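PDB 1POI: glutaconate CoA-transferase subunit A from Acidaminococcus fermentans, which catalyses, as the large subunit of the enzyme, transfer of coenzyme A from acetyl-CoA to glutaconate or (R)-2-hydroxyglutarate in the fermentation of glutamate. Local coordinates for residues D58-N63 with F273-C277; D149-I154 with V164-P168. One frame throughout, in Å; residues are numbered along the deposited sequence.

From the N terminus the chain lays down strands 19-22 and 46-49 of the parallel sheet and then helix 55-62, whose end supplies residues 58-63 of contact 1. Their partner, on helix 270-282, arrives some 210 residues later, after the whole parallel sheet is complete, so contact 1 closes a very long loop and ties the C-terminal helical region to a helix of the sheet domain. Contact 2 is nested inside that loop: residues 149-154 and 164-168 meet across only nine intervening residues, in a hairpin of the small antiparallel sheet. The centres of contact 1 and contact 2 lie about 34 Å apart, and the two do not touch.

Contact 1. Residues D58-N63 with F273-C277; sequences DMLIGN and FDAFC
Asn63, the first residue beyond helix 55-62, turns its side-chain amide between its own helix and helix 270-282, where Phe273 and Cys277 meet it. ND2 hands both N-H groups to acceptors close to the amide plane. One bond runs back to Met59 O at 2.8 Å, the other crosses to Cys277 SG at 3.6 Å and is nearly straight, 169° at the hydrogen. Asn63 N also reaches Met59 O, from the opposite face of that carbonyl, so two donors grip one oxygen.

The Phe273 ring comes in from the second helix with its edge toward the amide: Asn63 ND2 is 3.3 Å from Phe273 CE2, near the ring plane, and the amide and ring planes are 60° apart. With CG anti to the backbone N (chi1 -179°), the ring points across at Gly62, while Cys277 SG sits over one of its faces, toward the rim. Met59 bends at chi3 and brings CE to the in-plane edge of Phe276, 3.9 Å from CE1; the two side chains cross at about a right angle. Tyr263 of helix 257-266 packs against Met59, Phe273 and Phe276.

At the outer side a water donates to both Asn63 OD1 and Asp274 OD1. Inside a largely apolar helix-helix interface, then, the two N-H groups of one amide are both used, which probably fixes its rotation and joins the helix end to the thiol.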
loop_
_atom_site.group_PDB
_atom_site.type_symbol
_atom_site.label_atom_id
_atom_site.label_comp_id
_atom_site.label_asym_id
_atom_site.label_seq_id
_atom_site.Cartn_x
_atom_site.Cartn_y
_atom_site.Cartn_z
ATOM N N ASP A 58 5.187 -30.981 21.079
ATOM C CA ASP A 58 4.802 -32.384 21.152
ATOM C C ASP A 58 5.890 -33.217 20.533
ATOM O O ASP A 58 6.301 -34.232 21.083
ATOM C CB ASP A 58 3.520 -32.660 20.404
ATOM C CG ASP A 58 2.839 -33.908 20.893
ATOM O OD1 ASP A 58 2.611 -33.985 22.114
ATOM O OD2 ASP A 58 2.519 -34.805 20.073
ATOM N N MET A 59 6.376 -32.787 19.385
ATOM C CA MET A 59 7.414 -33.539 18.730
ATOM C C MET A 59 8.671 -33.647 19.592
ATOM O O MET A 59 9.209 -34.744 19.753
ATOM C CB MET A 59 7.673 -32.971 17.348
ATOM C CG MET A 59 6.463 -33.145 16.431
ATOM S SD MET A 59 6.840 -32.583 14.782
ATOM C CE MET A 59 7.717 -33.939 14.154
ATOM N N LEU A 60 9.079 -32.547 20.225
ATOM C CA LEU A 60 10.257 -32.541 21.096
ATOM C C LEU A 60 10.045 -33.488 22.283
ATOM O O LEU A 60 10.896 -34.330 22.570
ATOM C CB LEU A 60 10.547 -31.125 21.610
ATOM C CG LEU A 60 10.948 -30.071 20.571
ATOM C CD1 LEU A 60 11.068 -28.687 21.215
ATOM C CD2 LEU A 60 12.243 -30.484 19.873
ATOM N N ILE A 61 8.905 -33.367 22.959
ATOM C CA ILE A 61 8.594 -34.220 24.103
ATOM C C ILE A 61 8.613 -35.705 23.722
ATOM O O ILE A 61 9.373 -36.486 24.299
ATOM C CB ILE A 61 7.223 -33.875 24.688
ATOM C CG1 ILE A 61 7.233 -32.463 25.256
ATOM C CG2 ILE A 61 6.839 -34.870 25.756
ATOM C CD1 ILE A 61 5.885 -32.016 25.729
ATOM N N GLY A 62 7.786 -36.079 22.746
ATOM C CA GLY A 62 7.712 -37.451 22.284
ATOM C C GLY A 62 9.058 -38.012 21.879
ATOM O O GLY A 62 9.290 -39.208 22.029
ATOM N N ASN A 63 9.918 -37.181 21.301
ATOM C CA ASN A 63 11.264 -37.617 20.939
ATOM C C ASN A 63 12.196 -37.498 22.171
ATOM O O ASN A 63 13.426 -37.407 22.045
ATOM C CB ASN A 63 11.820 -36.769 19.799
ATOM C CG ASN A 63 11.320 -37.217 18.432
ATOM O OD1 ASN A 63 11.978 -38.013 17.739
ATOM N ND2 ASN A 63 10.177 -36.674 18.012
ATOM N N PHE A 273 4.087 -42.851 15.894
ATOM C CA PHE A 273 4.789 -41.585 16.043
ATOM C C PHE A 273 6.217 -41.620 15.512
ATOM O O PHE A 273 6.600 -40.817 14.649
ATOM C CB PHE A 273 4.807 -41.167 17.510
ATOM C CG PHE A 273 5.498 -39.863 17.742
ATOM C CD1 PHE A 273 4.857 -38.661 17.448
ATOM C CD2 PHE A 273 6.820 -39.827 18.182
ATOM C CE1 PHE A 273 5.523 -37.446 17.581
ATOM C CE2 PHE A 273 7.495 -38.613 18.318
ATOM C CZ PHE A 273 6.844 -37.423 18.014
ATOM N N ASP A 274 7.004 -42.563 16.031
ATOM C CA ASP A 274 8.404 -42.716 15.641
ATOM C C ASP A 274 8.524 -43.012 14.173
ATOM O O ASP A 274 9.466 -42.560 13.520
ATOM C CB ASP A 274 9.069 -43.817 16.462
ATOM C CG ASP A 274 9.251 -43.427 17.916
ATOM O OD1 ASP A 274 9.747 -42.298 18.165
ATOM O OD2 ASP A 274 8.888 -44.241 18.796
ATOM N N ALA A 275 7.560 -43.779 13.669
ATOM C CA ALA A 275 7.499 -44.148 12.255
ATOM C C ALA A 275 7.333 -42.864 11.441
ATOM O O ALA A 275 8.070 -42.623 10.471
ATOM C CB ALA A 275 6.327 -45.078 12.025
ATOM N N PHE A 276 6.367 -42.044 11.870
ATOM C CA PHE A 276 6.080 -40.758 11.257
ATOM C C PHE A 276 7.330 -39.901 11.245
ATOM O O PHE A 276 7.707 -39.354 10.203
ATOM C CB PHE A 276 5.000 -40.033 12.042
ATOM C CG PHE A 276 4.869 -38.578 11.685
ATOM C CD1 PHE A 276 5.658 -37.617 12.326
ATOM C CD2 PHE A 276 3.979 -38.171 10.680
ATOM C CE1 PHE A 276 5.571 -36.279 11.974
ATOM C CE2 PHE A 276 3.878 -36.836 10.313
ATOM C CZ PHE A 276 4.674 -35.880 10.959
ATOM N N CYS A 277 7.963 -39.768 12.408
ATOM C CA CYS A 277 9.176 -38.964 12.499
ATOM C C CYS A 277 10.291 -39.460 11.608
ATOM O O CYS A 277 11.001 -38.645 11.015
ATOM C CB CYS A 277 9.684 -38.836 13.931
ATOM S SG CYS A 277 8.643 -37.862 15.007
HETATM O O HOH W 1 11.504 -40.699 16.104
#

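Contact 2. Residues D149-I154 with V164-P168; sequences DKFKYI and VVAVP
A beta hairpin, strands 152-156 and 162-168, brings these segments together within a small antiparallel sheet, and strand 118-121 continues the sheet beyond 162-168. Lys152 and Ala166 form one hydrogen-bonded pair: Lys152 N reaches Ala166 O at 3.1 Å, and Ala166 N returns to Lys152 O at 2.8 Å. Ile154 and Val164 form the next, with Ile154 N to Val164 O at 2.9 Å and Val164 N to Ile154 O at 2.7 Å. Between them Tyr153 and Val165 make a non-hydrogen-bonded pair.

On the face of Ile154, Val164 and Ala166, the chi1 of 66° puts Ile154 CG1 between its backbone N and carbonyl carbon, bringing it 3.7 Å from Val164 CG2, while CD1 reaches on to the Ala166 methyl. Phe118 from strand 118-121 and Pro157 of a second subunit, another copy of this protein, also pack against Ile154. With only an alanine methyl here, the space beside Val164 CG2 and the Ala166 methyl would probably be left unfilled, and Pro157 of the second subunit would lose part of the surface it packs on.

Val165 divides its two methyls on the opposite face. CG1 meets the Phe151 side chain, and CG2 lies 3.4 Å from Tyr153 CE1, the Tyr153 and Val165 side chains running side by side in the same direction. Tyr153 OH is hydrogen-bonded to Thr130. The rings of Phe151 and Tyr153 are themselves in contact, with Phe151 CE2 standing 3.4 Å above the plane of the Tyr153 ring, over its centre.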
loop_
_atom_site.group_PDB
_atom_site.type_symbol
_atom_site.label_atom_id
_atom_site.label_comp_id
_atom_site.label_asym_id
_atom_site.label_seq_id
_atom_site.Cartn_x
_atom_site.Cartn_y
_atom_site.Cartn_z
ATOM N N ASP A 149 12.091 -22.132 43.156
ATOM C CA ASP A 149 10.713 -21.879 43.593
ATOM C C ASP A 149 9.773 -21.581 42.434
ATOM O O ASP A 149 10.111 -20.798 41.538
ATOM C CB ASP A 149 10.654 -20.710 44.563
ATOM C CG ASP A 149 11.263 -21.042 45.888
ATOM O OD1 ASP A 149 10.586 -21.674 46.732
ATOM O OD2 ASP A 149 12.432 -20.672 46.087
ATOM N N LYS A 150 8.630 -22.262 42.426
ATOM C CA LYS A 150 7.626 -22.037 41.404
ATOM C C LYS A 150 7.132 -20.579 41.579
ATOM O O LYS A 150 7.122 -19.794 40.628
ATOM C CB LYS A 150 6.469 -23.024 41.585
ATOM C CG LYS A 150 5.341 -22.829 40.592
ATOM C CD LYS A 150 4.209 -23.798 40.822
ATOM C CE LYS A 150 3.164 -23.600 39.741
ATOM N NZ LYS A 150 2.250 -24.739 39.622
ATOM N N PHE A 151 6.787 -20.210 42.810
ATOM C CA PHE A 151 6.328 -18.857 43.104
ATOM C C PHE A 151 6.577 -18.561 44.586
ATOM O O PHE A 151 7.025 -19.436 45.337
ATOM C CB PHE A 151 4.821 -18.725 42.787
ATOM C CG PHE A 151 3.919 -19.367 43.804
ATOM C CD1 PHE A 151 3.665 -20.727 43.763
ATOM C CD2 PHE A 151 3.376 -18.620 44.831
ATOM C CE1 PHE A 151 2.881 -21.343 44.748
ATOM C CE2 PHE A 151 2.593 -19.220 45.823
ATOM C CZ PHE A 151 2.347 -20.578 45.786
ATOM N N LYS A 152 6.248 -17.347 45.009
ATOM C CA LYS A 152 6.404 -16.941 46.406
ATOM C C LYS A 152 5.339 -15.895 46.713
ATOM O O LYS A 152 5.163 -14.954 45.943
ATOM C CB LYS A 152 7.794 -16.341 46.612
ATOM C CG LYS A 152 8.686 -17.120 47.546
ATOM C CD LYS A 152 10.155 -16.904 47.211
ATOM C CE LYS A 152 11.067 -17.301 48.368
ATOM N NZ LYS A 152 10.852 -18.708 48.843
ATOM N N TYR A 153 4.551 -16.119 47.754
ATOM C CA TYR A 153 3.523 -15.150 48.138
ATOM C C TYR A 153 4.214 -14.011 48.860
ATOM O O TYR A 153 4.959 -14.234 49.813
ATOM C CB TYR A 153 2.499 -15.767 49.094
ATOM C CG TYR A 153 1.445 -16.609 48.434
ATOM C CD1 TYR A 153 0.723 -16.124 47.346
ATOM C CD2 TYR A 153 1.149 -17.879 48.912
ATOM C CE1 TYR A 153 -0.271 -16.888 46.755
ATOM C CE2 TYR A 153 0.158 -18.650 48.328
ATOM C CZ TYR A 153 -0.550 -18.147 47.248
ATOM O OH TYR A 153 -1.538 -18.904 46.665
ATOM N N ILE A 154 3.955 -12.785 48.442
ATOM C CA ILE A 154 4.604 -11.658 49.083
ATOM C C ILE A 154 3.573 -10.602 49.355
ATOM O O ILE A 154 2.554 -10.567 48.689
ATOM C CB ILE A 154 5.708 -11.067 48.181
ATOM C CG1 ILE A 154 5.098 -10.453 46.916
ATOM C CG2 ILE A 154 6.728 -12.150 47.830
ATOM C CD1 ILE A 154 6.064 -9.591 46.102
ATOM N N VAL A 164 0.466 -10.711 46.963
ATOM C CA VAL A 164 0.452 -11.018 45.540
ATOM C C VAL A 164 1.355 -12.255 45.324
ATOM O O VAL A 164 2.071 -12.688 46.237
ATOM C CB VAL A 164 0.948 -9.791 44.676
ATOM C CG1 VAL A 164 0.503 -8.478 45.295
ATOM C CG2 VAL A 164 2.467 -9.806 44.468
ATOM N N VAL A 165 1.316 -12.819 44.125
ATOM C CA VAL A 165 2.109 -13.982 43.786
ATOM C C VAL A 165 3.294 -13.469 43.001
ATOM O O VAL A 165 3.115 -12.747 42.012
ATOM C CB VAL A 165 1.283 -14.965 42.913
ATOM C CG1 VAL A 165 2.149 -16.112 42.394
ATOM C CG2 VAL A 165 0.123 -15.518 43.720
ATOM N N ALA A 166 4.503 -13.753 43.488
ATOM C CA ALA A 166 5.705 -13.308 42.793
ATOM C C ALA A 166 6.177 -14.492 41.987
ATOM O O ALA A 166 6.176 -15.623 42.488
ATOM C CB ALA A 166 6.761 -12.862 43.773
ATOM N N VAL A 167 6.596 -14.238 40.754
ATOM C CA VAL A 167 7.017 -15.292 39.846
ATOM C C VAL A 167 8.398 -14.998 39.263
ATOM O O VAL A 167 8.682 -13.881 38.853
ATOM C CB VAL A 167 5.949 -15.446 38.712
ATOM C CG1 VAL A 167 6.502 -16.154 37.534
ATOM C CG2 VAL A 167 4.767 -16.216 39.214
ATOM N N PRO A 168 9.269 -16.012 39.200
ATOM C CA PRO A 168 10.611 -15.798 38.653
ATOM C C PRO A 168 10.579 -15.479 37.172
ATOM O O PRO A 168 9.898 -16.166 36.414
ATOM C CB PRO A 168 11.287 -17.158 38.865
ATOM C CG PRO A 168 10.502 -17.781 39.978
ATOM C CD PRO A 168 9.101 -17.415 39.614
#